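Local structure of putative iron-uptake ABC transport system,periplasmic iron-binding protein (Campylobacter jejuni, 3E13) at residues Y7-Y12 and A35-L40; I105-K110 and A194-Y199; L147-I152 and E303-A308; F256-E261 and F273-D278. The protein binds ferric iron, probably as the periplasmic component of an ABC-type iron-uptake system. All blocks are in the same frame, centred on the assembly; numbering follows the deposited sequence.

How the interactions relate
Interactions 1 and 2 meet at the iron, although their centres lie about 23 Å apart on opposite sides of the centre of the chain: the first supplies H11 and Y12, the second Y199. Interactions 1, 2 and 4 reach the same mixed sheet, in which strands 97-109 and 273-274 are neighbours; T198 of interaction 2 touches F273 of interaction 4. Interaction 3 packs beside interaction 2 through L147 and V195. Along the chain interaction 1 closes first, interactions 2 and 3 alternate their segments, and interaction 4 falls between the two halves of interaction 3. Ligands from far-apart regions thus converge on one metal, consistent with the two-lobed fold of periplasmic binding proteins.

Interaction 1 of 4, residues Y7-Y12 and A35-L40; sequences YSARHY and AKASEL. With FE (Fe (III) ion), chain B.
L40 and A37 pack from the start of helix 37-47 against Y7, S8 and A9, where strand 3-8 of a parallel beta-alpha-beta unit runs out into the iron-binding loop. The two branches of L40 divide the work. L40 CD1 presses on the strand backbone, 3.4 Å from S8 C, while L40 CD2 lies obliquely by the Y7 ring and 4.1 Å from Y7 CB. L40 chi1 of -65° sets CG beside its own backbone N, opposite the carbonyl carbon, an orientation that brings CD1 and CD2 onto the strand. Next to it the methyls of A9 and A37 meet, CB to CB, at 3.7 Å. The Y7 ring continues along the helix, past R43 and L44, to a hydrogen bond of its hydroxyl with E47.

Backbone atoms complete the join. A35 N donates to S8 O at 3.3 Å, extending the pairing of strands 3-8 and 29-34 by one long bond. A water gives one hydrogen to R10 O and the other to A35 O, tying the loop to the residues ahead of the helix.

Beyond A9 the chain turns toward the metal. S8 OG accepts from R10 N in an ST turn, and the edge of the Y12 ring, at CD1, lies over one face of the R10 guanidinium, which also pairs with D15 and E272. H11 ND1 donates to A9 O (3.0 Å), which fixes the rotation of the imidazole and leaves its other nitrogen for iron: H11 NE2 binds it at 2.2 Å and Y12 OH at 1.9 Å.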
loop_
_atom_site.group_PDB
_atom_site.type_symbol
_atom_site.label_atom_id
_atom_site.label_comp_id
_atom_site.label_asym_id
_atom_site.label_seq_id
_atom_site.Cartn_x
_atom_site.Cartn_y
_atom_site.Cartn_z
ATOM N N TYR A 7 3.789 8.961 -13.717
ATOM C CA TYR A 7 2.463 9.088 -13.133
ATOM C C TYR A 7 2.482 8.234 -11.850
ATOM O O TYR A 7 2.626 7.035 -11.932
ATOM C CB TYR A 7 1.404 8.530 -14.095
ATOM C CG TYR A 7 0.976 9.445 -15.238
ATOM C CD1 TYR A 7 1.741 10.505 -15.647
ATOM C CD2 TYR A 7 -0.131 9.136 -15.973
ATOM C CE1 TYR A 7 1.349 11.326 -16.759
ATOM C CE2 TYR A 7 -0.540 9.931 -17.058
ATOM C CZ TYR A 7 0.213 11.000 -17.455
ATOM O OH TYR A 7 -0.174 11.741 -18.573
ATOM N N SER A 8 2.327 8.872 -10.699
ATOM C CA SER A 8 2.483 8.219 -9.411
ATOM C C SER A 8 1.328 8.398 -8.467
ATOM O O SER A 8 0.878 9.517 -8.225
ATOM C CB SER A 8 3.748 8.703 -8.726
ATOM O OG SER A 8 3.840 8.094 -7.424
ATOM N N ALA A 9 0.836 7.276 -7.945
ATOM C CA ALA A 9 -0.167 7.262 -6.916
ATOM C C ALA A 9 0.439 7.068 -5.519
ATOM O O ALA A 9 -0.281 6.912 -4.564
ATOM C CB ALA A 9 -1.248 6.208 -7.212
ATOM N N ARG A 10 1.768 7.077 -5.433
ATOM C CA ARG A 10 2.447 7.236 -4.149
ATOM C C ARG A 10 2.180 8.667 -3.630
ATOM O O ARG A 10 1.623 9.520 -4.357
ATOM C CB ARG A 10 3.933 6.900 -4.261
ATOM C CG ARG A 10 4.168 5.413 -4.302
ATOM C CD ARG A 10 5.622 5.019 -4.470
ATOM N NE ARG A 10 6.501 5.509 -3.415
ATOM C CZ ARG A 10 6.822 4.804 -2.275
ATOM N NH1 ARG A 10 6.325 3.590 -2.029
ATOM N NH2 ARG A 10 7.685 5.351 -1.411
ATOM N N HIS A 11 2.485 8.928 -2.373
ATOM C CA HIS A 11 2.079 10.167 -1.733
ATOM C C HIS A 11 3.009 10.480 -0.560
ATOM O O HIS A 11 2.555 10.721 0.576
ATOM C CB HIS A 11 0.600 10.028 -1.301
ATOM C CG HIS A 11 0.254 8.647 -0.811
ATOM N ND1 HIS A 11 -0.259 7.668 -1.636
ATOM C CD2 HIS A 11 0.392 8.071 0.416
ATOM C CE1 HIS A 11 -0.416 6.547 -0.931
ATOM N NE2 HIS A 11 -0.048 6.778 0.322
ATOM N N TYR A 12 4.310 10.467 -0.871
ATOM C CA TYR A 12 5.363 10.524 0.137
ATOM C C TYR A 12 6.438 11.534 -0.199
ATOM O O TYR A 12 6.903 11.623 -1.341
ATOM C CB TYR A 12 6.023 9.156 0.275
ATOM C CG TYR A 12 5.029 8.031 0.456
ATOM C CD1 TYR A 12 4.864 7.058 -0.536
ATOM C CD2 TYR A 12 4.179 7.990 1.534
ATOM C CE1 TYR A 12 3.952 6.046 -0.424
ATOM C CE2 TYR A 12 3.256 6.987 1.647
ATOM C CZ TYR A 12 3.135 6.009 0.706
ATOM O OH TYR A 12 2.166 5.046 0.905
ATOM N N ALA A 35 -1.357 11.886 -8.429
ATOM C CA ALA A 35 -2.801 11.938 -8.284
ATOM C C ALA A 35 -3.282 10.624 -7.724
ATOM O O ALA A 35 -2.488 9.676 -7.538
ATOM C CB ALA A 35 -3.460 12.201 -9.617
ATOM N N LYS A 36 -4.577 10.535 -7.468
ATOM C CA LYS A 36 -5.149 9.266 -7.023
ATOM C C LYS A 36 -4.994 8.211 -8.091
ATOM O O LYS A 36 -4.985 8.494 -9.275
ATOM C CB LYS A 36 -6.617 9.408 -6.680
ATOM C CG LYS A 36 -6.927 10.276 -5.561
ATOM C CD LYS A 36 -8.438 10.314 -5.367
ATOM C CE LYS A 36 -8.855 11.564 -4.703
ATOM N NZ LYS A 36 -9.344 12.561 -5.719
ATOM N N ALA A 37 -4.834 6.942 -7.696
ATOM C CA ALA A 37 -4.675 5.900 -8.698
ATOM C C ALA A 37 -5.815 5.806 -9.697
ATOM O O ALA A 37 -5.573 5.532 -10.849
ATOM C CB ALA A 37 -4.410 4.569 -8.070
ATOM N N SER A 38 -7.033 5.928 -9.188
ATOM C CA SER A 38 -8.209 5.829 -10.032
ATOM C C SER A 38 -8.183 6.921 -11.114
ATOM O O SER A 38 -8.505 6.643 -12.257
ATOM C CB SER A 38 -9.473 5.943 -9.193
ATOM O OG SER A 38 -9.529 7.144 -8.470
ATOM N N GLU A 39 -7.711 8.105 -10.746
ATOM C CA GLU A 39 -7.611 9.252 -11.660
ATOM C C GLU A 39 -6.521 8.972 -12.693
ATOM O O GLU A 39 -6.706 9.216 -13.860
ATOM C CB GLU A 39 -7.343 10.545 -10.903
ATOM C CG GLU A 39 -8.463 10.859 -9.918
ATOM C CD GLU A 39 -8.536 12.277 -9.384
ATOM O OE1 GLU A 39 -7.748 13.163 -9.805
ATOM O OE2 GLU A 39 -9.409 12.488 -8.490
ATOM N N LEU A 40 -5.374 8.432 -12.249
ATOM C CA LEU A 40 -4.291 8.118 -13.160
ATOM C C LEU A 40 -4.615 7.003 -14.130
ATOM O O LEU A 40 -4.199 7.057 -15.281
ATOM C CB LEU A 40 -3.023 7.757 -12.368
ATOM C CG LEU A 40 -2.403 8.886 -11.524
ATOM C CD1 LEU A 40 -1.239 8.364 -10.716
ATOM C CD2 LEU A 40 -1.987 10.046 -12.382
HETATM FE FE FE B . 0.372 5.079 1.652
HETATM O O HOH W 1 -0.957 10.204 -5.018
#

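Interaction 2 of 4, residues I105-K110 and A194-Y199; sequences IIAYNK and AVMNTY. With FE (Fe (III) ion), chain B.
This is an antiparallel strand pair, I105-A107 against A194-M196, in the mixed sheet just ahead of an iron-binding tyrosine. I105 pairs with M196 and A107 with A194, both as hydrogen-bonded pairs, with I106 and V195 forming the non-hydrogen-bonded pair between them. Four bonds hold the register: I105 N to M196 O at 2.8 Å, M196 N to I105 O at 3.1 Å, A107 N to A194 O at 2.8 Å and A194 N to A107 O at 2.9 Å. The two short strands are strongly twisted, their directions 121° apart.

I105 and M196 run alongside each other on one face, with I105 CD1 3.9 Å from M196 CG. The M196 chain bends at its thioether (chi3 -59°), and its SD rests 3.6 Å from the A107 methyl. At the far end the T198 side chain crosses that of I105 at about a right angle, its CG2 against I105 CG2.

At the end of the strand, N197 ND2 donates to Y199 OH nearly in its own amide plane, a second-shell hold on the oxygen that binds the ferric ion at 2.1 Å, with the metal in the plane of the ring.

Helix 179-188 covers the face of A194 and M196, whereas V195 on the other face meets L147 of helix 142-155. Strands 219-222 and 134-135 continue the sheet, bonding to I106 and V195 respectively.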
loop_
_atom_site.group_PDB
_atom_site.type_symbol
_atom_site.label_atom_id
_atom_site.label_comp_id
_atom_site.label_asym_id
_atom_site.label_seq_id
_atom_site.Cartn_x
_atom_site.Cartn_y
_atom_site.Cartn_z
ATOM N N ILE A 105 -2.377 -3.354 9.221
ATOM C CA ILE A 105 -2.553 -3.866 10.580
ATOM C C ILE A 105 -3.668 -3.178 11.300
ATOM O O ILE A 105 -4.356 -2.297 10.734
ATOM C CB ILE A 105 -1.199 -3.779 11.359
ATOM C CG1 ILE A 105 -0.632 -2.355 11.399
ATOM C CG2 ILE A 105 -0.156 -4.700 10.625
ATOM C CD1 ILE A 105 -1.368 -1.384 12.295
ATOM N N ILE A 106 -3.886 -3.563 12.548
ATOM C CA ILE A 106 -4.918 -2.904 13.366
ATOM C C ILE A 106 -4.154 -2.192 14.488
ATOM O O ILE A 106 -3.410 -2.824 15.248
ATOM C CB ILE A 106 -5.918 -3.904 13.922
ATOM C CG1 ILE A 106 -6.663 -4.634 12.812
ATOM C CG2 ILE A 106 -6.955 -3.199 14.851
ATOM C CD1 ILE A 106 -7.377 -5.918 13.279
ATOM N N ALA A 107 -4.306 -0.878 14.568
ATOM C CA ALA A 107 -3.578 -0.086 15.559
ATOM C C ALA A 107 -4.502 0.233 16.736
ATOM O O ALA A 107 -5.705 0.457 16.530
ATOM C CB ALA A 107 -2.996 1.185 14.940
ATOM N N TYR A 108 -3.944 0.199 17.954
ATOM C CA TYR A 108 -4.672 0.621 19.172
ATOM C C TYR A 108 -3.849 1.679 19.920
ATOM O O TYR A 108 -2.690 1.901 19.587
ATOM C CB TYR A 108 -4.996 -0.560 20.065
ATOM C CG TYR A 108 -3.789 -1.284 20.580
ATOM C CD1 TYR A 108 -3.302 -1.041 21.851
ATOM C CD2 TYR A 108 -3.143 -2.223 19.805
ATOM C CE1 TYR A 108 -2.189 -1.710 22.312
ATOM C CE2 TYR A 108 -2.042 -2.905 20.276
ATOM C CZ TYR A 108 -1.550 -2.608 21.520
ATOM O OH TYR A 108 -0.424 -3.283 22.018
ATOM N N ASN A 109 -4.447 2.294 20.940
ATOM C CA ASN A 109 -3.753 3.282 21.762
ATOM C C ASN A 109 -3.067 2.575 22.931
ATOM O O ASN A 109 -3.717 2.127 23.891
ATOM C CB ASN A 109 -4.756 4.334 22.266
ATOM C CG ASN A 109 -4.087 5.560 22.822
ATOM O OD1 ASN A 109 -4.478 6.725 22.514
ATOM N ND2 ASN A 109 -3.100 5.350 23.631
ATOM N N LYS A 110 -1.755 2.432 22.836
ATOM C CA LYS A 110 -0.997 1.706 23.835
ATOM C C LYS A 110 -0.778 2.530 25.129
ATOM O O LYS A 110 -0.170 2.030 26.091
ATOM C CB LYS A 110 0.300 1.196 23.210
ATOM C CG LYS A 110 1.319 2.243 23.018
ATOM C CD LYS A 110 2.607 1.693 22.406
ATOM C CE LYS A 110 3.546 2.746 22.007
ATOM N NZ LYS A 110 4.905 2.216 21.496
ATOM N N ALA A 194 -7.828 1.322 14.677
ATOM C CA ALA A 194 -7.720 1.839 13.340
ATOM C C ALA A 194 -7.115 0.813 12.406
ATOM O O ALA A 194 -6.083 0.235 12.741
ATOM C CB ALA A 194 -6.856 3.049 13.344
ATOM N N VAL A 195 -7.699 0.666 11.234
ATOM C CA VAL A 195 -7.079 -0.103 10.149
ATOM C C VAL A 195 -6.094 0.804 9.431
ATOM O O VAL A 195 -6.483 1.873 8.930
ATOM C CB VAL A 195 -8.143 -0.657 9.205
ATOM C CG1 VAL A 195 -7.487 -1.436 8.095
ATOM C CG2 VAL A 195 -9.192 -1.530 9.978
ATOM N N MET A 196 -4.812 0.435 9.429
ATOM C CA MET A 196 -3.783 1.265 8.829
ATOM C C MET A 196 -2.492 0.508 8.458
ATOM O O MET A 196 -2.213 -0.548 9.006
ATOM C CB MET A 196 -3.426 2.449 9.754
ATOM C CG MET A 196 -2.787 2.053 11.097
ATOM S SD MET A 196 -2.369 3.428 12.194
ATOM C CE MET A 196 -1.275 4.302 11.173
ATOM N N ASN A 197 -1.693 1.086 7.567
ATOM C CA ASN A 197 -0.448 0.484 7.127
ATOM C C ASN A 197 0.674 0.811 8.114
ATOM O O ASN A 197 0.716 1.865 8.783
ATOM C CB ASN A 197 -0.026 0.962 5.738
ATOM C CG ASN A 197 -0.890 0.424 4.615
ATOM O OD1 ASN A 197 -1.580 -0.615 4.750
ATOM N ND2 ASN A 197 -0.841 1.115 3.467
ATOM N N THR A 198 1.584 -0.136 8.249
ATOM C CA THR A 198 2.641 -0.041 9.215
ATOM C C THR A 198 3.539 1.179 9.057
ATOM O O THR A 198 3.938 1.814 10.056
ATOM C CB THR A 198 3.548 -1.281 9.130
ATOM O OG1 THR A 198 3.816 -1.619 7.744
ATOM C CG2 THR A 198 2.932 -2.523 9.754
ATOM N N TYR A 199 3.904 1.495 7.813
ATOM C CA TYR A 199 4.864 2.574 7.568
ATOM C C TYR A 199 4.372 3.916 8.081
ATOM O O TYR A 199 5.144 4.757 8.455
ATOM C CB TYR A 199 5.307 2.646 6.095
ATOM C CG TYR A 199 4.184 2.830 5.152
ATOM C CD1 TYR A 199 3.745 4.099 4.830
ATOM C CD2 TYR A 199 3.511 1.731 4.629
ATOM C CE1 TYR A 199 2.664 4.272 4.033
ATOM C CE2 TYR A 199 2.417 1.901 3.809
ATOM C CZ TYR A 199 2.013 3.161 3.499
ATOM O OH TYR A 199 0.892 3.364 2.699
HETATM FE FE FE B . 0.372 5.079 1.652
#

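Interaction 3 of 4, residues L147-I152 and E303-A308; sequences LLASII and ENIKEA
The amide of N304 and the carboxylate of E307 converge on a single methyl, CG2 of I152: N304 OD1 comes to 3.5 Å of it and E307 OE1 to 3.6 Å. These are apolar-to-polar touches, and the amide nitrogen of N304 turns instead to a weak hydrogen bond with I301 O. The I152 and N304 side chains run antiparallel past one another, while the extended E307 chain crosses I152 obliquely. With I152 chi1 at -62°, CG2 stands opposite the backbone N and faces the two polar groups; the other branch ends in CD1, 3.6 Å from A308 N.

Small residues bring the backbones close. The methyl of A308 sits among L148, A149 and I152, 3.8 Å from A149 N and 4.0 Å from L148 CD2. A149 CB in turn rests against N304 CB, also at 4.0 Å, at the pair of residues whose CA atoms are closest across the contact. The contact is one of van der Waals packing.

It sets the beginning of helix 305-315 against the middle of helix 142-155, the helix that carries the iron ligand Y143 near its start. Helix 157-170 packs on a further side, with A160 touching L148 and I152 and W163 touching L148.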
loop_
_atom_site.group_PDB
_atom_site.type_symbol
_atom_site.label_atom_id
_atom_site.label_comp_id
_atom_site.label_asym_id
_atom_site.label_seq_id
_atom_site.Cartn_x
_atom_site.Cartn_y
_atom_site.Cartn_z
ATOM N N LEU A 147 -7.438 -4.984 0.631
ATOM C CA LEU A 147 -7.695 -5.773 1.809
ATOM C C LEU A 147 -8.937 -6.650 1.630
ATOM O O LEU A 147 -8.929 -7.828 1.945
ATOM C CB LEU A 147 -7.776 -4.901 3.059
ATOM C CG LEU A 147 -8.144 -5.538 4.400
ATOM C CD1 LEU A 147 -7.075 -6.588 4.792
ATOM C CD2 LEU A 147 -8.245 -4.473 5.471
ATOM N N LEU A 148 -10.047 -6.073 1.126
ATOM C CA LEU A 148 -11.246 -6.852 0.945
ATOM C C LEU A 148 -11.046 -7.945 -0.103
ATOM O O LEU A 148 -11.507 -9.072 0.059
ATOM C CB LEU A 148 -12.410 -5.963 0.532
ATOM C CG LEU A 148 -13.731 -6.723 0.384
ATOM C CD1 LEU A 148 -14.156 -7.373 1.645
ATOM C CD2 LEU A 148 -14.816 -5.739 -0.068
ATOM N N ALA A 149 -10.344 -7.622 -1.169
ATOM C CA ALA A 149 -9.977 -8.615 -2.183
ATOM C C ALA A 149 -9.218 -9.793 -1.563
ATOM O O ALA A 149 -9.441 -10.933 -1.942
ATOM C CB ALA A 149 -9.190 -7.982 -3.288
ATOM N N SER A 150 -8.346 -9.498 -0.610
ATOM C CA SER A 150 -7.625 -10.578 0.097
ATOM C C SER A 150 -8.533 -11.460 0.924
ATOM O O SER A 150 -8.277 -12.676 1.071
ATOM C CB SER A 150 -6.477 -10.038 0.972
ATOM O OG SER A 150 -6.873 -9.494 2.193
ATOM N N ILE A 151 -9.559 -10.868 1.524
ATOM C CA ILE A 151 -10.558 -11.637 2.282
ATOM C C ILE A 151 -11.390 -12.536 1.347
ATOM O O ILE A 151 -11.704 -13.693 1.668
ATOM C CB ILE A 151 -11.392 -10.683 3.114
ATOM C CG1 ILE A 151 -10.508 -10.046 4.190
ATOM C CG2 ILE A 151 -12.536 -11.395 3.778
ATOM C CD1 ILE A 151 -11.180 -8.842 4.924
ATOM N N ILE A 152 -11.796 -12.003 0.181
ATOM C CA ILE A 152 -12.441 -12.824 -0.829
ATOM C C ILE A 152 -11.542 -13.999 -1.179
ATOM O O ILE A 152 -11.964 -15.154 -1.230
ATOM C CB ILE A 152 -12.817 -12.049 -2.104
ATOM C CG1 ILE A 152 -13.811 -10.935 -1.809
ATOM C CG2 ILE A 152 -13.374 -13.016 -3.128
ATOM C CD1 ILE A 152 -13.965 -9.918 -2.952
ATOM N N GLU A 303 -6.700 -10.630 -8.339
ATOM C CA GLU A 303 -7.720 -11.275 -9.167
ATOM C C GLU A 303 -9.145 -11.040 -8.668
ATOM O O GLU A 303 -10.120 -11.307 -9.406
ATOM C CB GLU A 303 -7.471 -12.767 -9.261
ATOM C CG GLU A 303 -6.236 -13.030 -10.090
ATOM C CD GLU A 303 -5.815 -14.486 -10.179
ATOM O OE1 GLU A 303 -4.722 -14.720 -10.737
ATOM O OE2 GLU A 303 -6.522 -15.376 -9.702
ATOM N N ASN A 304 -9.281 -10.582 -7.430
ATOM C CA ASN A 304 -10.576 -10.385 -6.826
ATOM C C ASN A 304 -10.995 -8.928 -6.662
ATOM O O ASN A 304 -11.960 -8.619 -5.949
ATOM C CB ASN A 304 -10.581 -11.081 -5.482
ATOM C CG ASN A 304 -10.387 -12.586 -5.629
ATOM O OD1 ASN A 304 -11.331 -13.299 -5.933
ATOM N ND2 ASN A 304 -9.153 -13.075 -5.450
ATOM N N ILE A 305 -10.301 -8.039 -7.351
ATOM C CA ILE A 305 -10.521 -6.629 -7.139
ATOM C C ILE A 305 -11.891 -6.163 -7.638
ATOM O O ILE A 305 -12.519 -5.343 -6.974
ATOM C CB ILE A 305 -9.370 -5.737 -7.717
ATOM C CG1 ILE A 305 -9.402 -4.348 -7.114
ATOM C CG2 ILE A 305 -9.359 -5.740 -9.248
ATOM C CD1 ILE A 305 -9.058 -4.310 -5.599
ATOM N N LYS A 306 -12.346 -6.679 -8.777
ATOM C CA LYS A 306 -13.635 -6.218 -9.312
ATOM C C LYS A 306 -14.768 -6.551 -8.348
ATOM O O LYS A 306 -15.666 -5.745 -8.120
ATOM C CB LYS A 306 -13.861 -6.836 -10.670
ATOM C CG LYS A 306 -12.970 -6.320 -11.752
ATOM C CD LYS A 306 -13.165 -7.151 -13.006
ATOM C CE LYS A 306 -12.164 -6.968 -14.092
ATOM N NZ LYS A 306 -12.622 -7.942 -15.214
ATOM N N GLU A 307 -14.744 -7.757 -7.796
ATOM C CA GLU A 307 -15.775 -8.202 -6.879
ATOM C C GLU A 307 -15.709 -7.441 -5.546
ATOM O O GLU A 307 -16.716 -7.108 -4.957
ATOM C CB GLU A 307 -15.661 -9.715 -6.651
ATOM C CG GLU A 307 -16.810 -10.235 -5.792
ATOM C CD GLU A 307 -16.864 -11.743 -5.724
ATOM O OE1 GLU A 307 -15.809 -12.400 -5.737
ATOM O OE2 GLU A 307 -17.984 -12.309 -5.678
ATOM N N ALA A 308 -14.497 -7.120 -5.075
ATOM C CA ALA A 308 -14.354 -6.305 -3.875
ATOM C C ALA A 308 -15.049 -4.963 -4.031
ATOM O O ALA A 308 -15.738 -4.531 -3.123
ATOM C CB ALA A 308 -12.868 -6.071 -3.583
#

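Interaction 4 of 4, residues F256-E261 and F273-D278; sequences FMLSPE and FPIRND
At the turn joining helices 247-257 and 260-268, an arginine side chain from the segment after strand 273-274 takes up a backbone carbonyl. R276 NH1 donates to L258 O at 3.0 Å in an almost straight bond (173°), which lies both in the carbonyl plane and in the plane of the guanidinium. The group is fixed further by D278, gripped side-on: R276 NE bonds D278 OD2 and R276 NH2 bonds D278 OD1, both at 2.9 Å and each on the syn lone pair. With its edge thus bound on two sides, the guanidinium offers one face to the P260 ring, whose CG stands 3.6 Å above its plane toward the rim. A bend at chi3 (68°) swings the R276 head round to this place, and F84 adds a cation-pi contact.

Apolar atoms pack beside the polar ones: L258 CD1 reaches I275 CB at 3.9 Å, near I85 and I99. Within the turn, S259 OG donates to F256 O at 2.7 Å, sharing that oxygen with S259 N.

The arrangement is that of a tight helix-to-helix connection, with S259 at the N-cap, P260 in the first turn of the second helix, and an arginine, held in place by an aspartate, binding a carbonyl of the junction.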
loop_
_atom_site.group_PDB
_atom_site.type_symbol
_atom_site.label_atom_id
_atom_site.label_comp_id
_atom_site.label_asym_id
_atom_site.label_seq_id
_atom_site.Cartn_x
_atom_site.Cartn_y
_atom_site.Cartn_z
ATOM N N PHE A 256 16.767 1.521 -10.799
ATOM C CA PHE A 256 17.244 2.423 -9.766
ATOM C C PHE A 256 16.402 2.267 -8.477
ATOM O O PHE A 256 16.927 2.321 -7.362
ATOM C CB PHE A 256 17.175 3.849 -10.319
ATOM C CG PHE A 256 17.733 4.900 -9.409
ATOM C CD1 PHE A 256 19.104 5.012 -9.213
ATOM C CD2 PHE A 256 16.893 5.793 -8.754
ATOM C CE1 PHE A 256 19.639 6.023 -8.394
ATOM C CE2 PHE A 256 17.444 6.801 -7.912
ATOM C CZ PHE A 256 18.811 6.877 -7.743
ATOM N N MET A 257 15.103 2.033 -8.617
ATOM C CA MET A 257 14.238 1.862 -7.447
ATOM C C MET A 257 14.594 0.610 -6.637
ATOM O O MET A 257 14.292 0.567 -5.447
ATOM C CB MET A 257 12.781 1.783 -7.848
ATOM C CG MET A 257 12.159 3.099 -8.371
ATOM S SD MET A 257 12.419 4.500 -7.333
ATOM C CE MET A 257 11.610 3.950 -5.879
ATOM N N LEU A 258 15.254 -0.366 -7.243
ATOM C CA LEU A 258 15.705 -1.576 -6.524
ATOM C C LEU A 258 17.167 -1.513 -6.151
ATOM O O LEU A 258 17.720 -2.518 -5.692
ATOM C CB LEU A 258 15.366 -2.855 -7.329
ATOM C CG LEU A 258 14.017 -3.512 -7.081
ATOM C CD1 LEU A 258 13.926 -4.106 -5.691
ATOM C CD2 LEU A 258 12.895 -2.524 -7.372
ATOM N N SER A 259 17.816 -0.374 -6.375
ATOM C CA SER A 259 19.247 -0.244 -6.017
ATOM C C SER A 259 19.422 -0.188 -4.504
ATOM O O SER A 259 18.514 0.140 -3.781
ATOM C CB SER A 259 19.841 0.989 -6.681
ATOM O OG SER A 259 19.327 2.198 -6.193
ATOM N N PRO A 260 20.602 -0.575 -4.017
ATOM C CA PRO A 260 20.871 -0.573 -2.580
ATOM C C PRO A 260 20.557 0.708 -1.861
ATOM O O PRO A 260 19.879 0.643 -0.811
ATOM C CB PRO A 260 22.362 -0.915 -2.523
ATOM C CG PRO A 260 22.589 -1.742 -3.765
ATOM C CD PRO A 260 21.710 -1.123 -4.821
ATOM N N GLU A 261 20.980 1.853 -2.406
ATOM C CA GLU A 261 20.773 3.127 -1.750
ATOM C C GLU A 261 19.305 3.506 -1.662
ATOM O O GLU A 261 18.864 4.003 -0.640
ATOM C CB GLU A 261 21.591 4.282 -2.387
ATOM C CG GLU A 261 21.392 5.594 -1.642
ATOM C CD GLU A 261 22.265 6.757 -2.073
ATOM O OE1 GLU A 261 22.833 6.722 -3.175
ATOM O OE2 GLU A 261 22.394 7.704 -1.236
ATOM N N PHE A 273 8.958 -1.768 4.174
ATOM C CA PHE A 273 9.837 -2.963 4.111
ATOM C C PHE A 273 10.480 -3.021 2.735
ATOM O O PHE A 273 9.789 -3.002 1.705
ATOM C CB PHE A 273 9.051 -4.259 4.369
ATOM C CG PHE A 273 8.335 -4.301 5.694
ATOM C CD1 PHE A 273 6.971 -4.260 5.743
ATOM C CD2 PHE A 273 9.034 -4.477 6.875
ATOM C CE1 PHE A 273 6.309 -4.295 6.993
ATOM C CE2 PHE A 273 8.367 -4.509 8.105
ATOM C CZ PHE A 273 7.012 -4.434 8.129
ATOM N N PRO A 274 11.806 -3.157 2.661
ATOM C CA PRO A 274 12.466 -3.331 1.356
ATOM C C PRO A 274 12.072 -4.617 0.672
ATOM O O PRO A 274 11.765 -5.630 1.334
ATOM C CB PRO A 274 13.948 -3.424 1.708
ATOM C CG PRO A 274 13.955 -3.900 3.131
ATOM C CD PRO A 274 12.760 -3.265 3.782
ATOM N N ILE A 275 12.165 -4.622 -0.653
ATOM C CA ILE A 275 12.046 -5.865 -1.412
ATOM C C ILE A 275 13.354 -6.641 -1.351
ATOM O O ILE A 275 13.332 -7.859 -1.210
ATOM C CB ILE A 275 11.658 -5.557 -2.856
ATOM C CG1 ILE A 275 10.278 -4.941 -2.851
ATOM C CG2 ILE A 275 11.739 -6.803 -3.750
ATOM C CD1 ILE A 275 9.152 -5.818 -2.431
ATOM N N ARG A 276 14.473 -5.958 -1.437
ATOM C CA ARG A 276 15.757 -6.653 -1.432
ATOM C C ARG A 276 15.971 -7.312 -0.103
ATOM O O ARG A 276 15.663 -6.727 0.956
ATOM C CB ARG A 276 16.900 -5.669 -1.658
ATOM C CG ARG A 276 16.990 -4.985 -2.958
ATOM C CD ARG A 276 18.153 -4.036 -3.038
ATOM N NE ARG A 276 19.444 -4.762 -3.020
ATOM C CZ ARG A 276 20.327 -4.819 -4.022
ATOM N NH1 ARG A 276 20.107 -4.215 -5.179
ATOM N NH2 ARG A 276 21.469 -5.504 -3.826
ATOM N N ASN A 277 16.614 -8.497 -0.152
ATOM C CA ASN A 277 16.880 -9.262 1.036
ATOM C C ASN A 277 18.231 -8.987 1.683
ATOM O O ASN A 277 18.595 -9.648 2.673
ATOM C CB ASN A 277 16.695 -10.762 0.830
ATOM C CG ASN A 277 17.762 -11.405 -0.064
ATOM O OD1 ASN A 277 18.745 -10.789 -0.462
ATOM N ND2 ASN A 277 17.542 -12.681 -0.386
ATOM N N ASP A 278 18.934 -7.991 1.188
ATOM C CA ASP A 278 20.237 -7.579 1.718
ATOM C C ASP A 278 20.274 -6.121 2.242
ATOM O O ASP A 278 21.335 -5.522 2.406
ATOM C CB ASP A 278 21.314 -7.824 0.651
ATOM C CG ASP A 278 21.160 -6.940 -0.543
ATOM O OD1 ASP A 278 22.037 -6.965 -1.431
ATOM O OD2 ASP A 278 20.177 -6.173 -0.631
#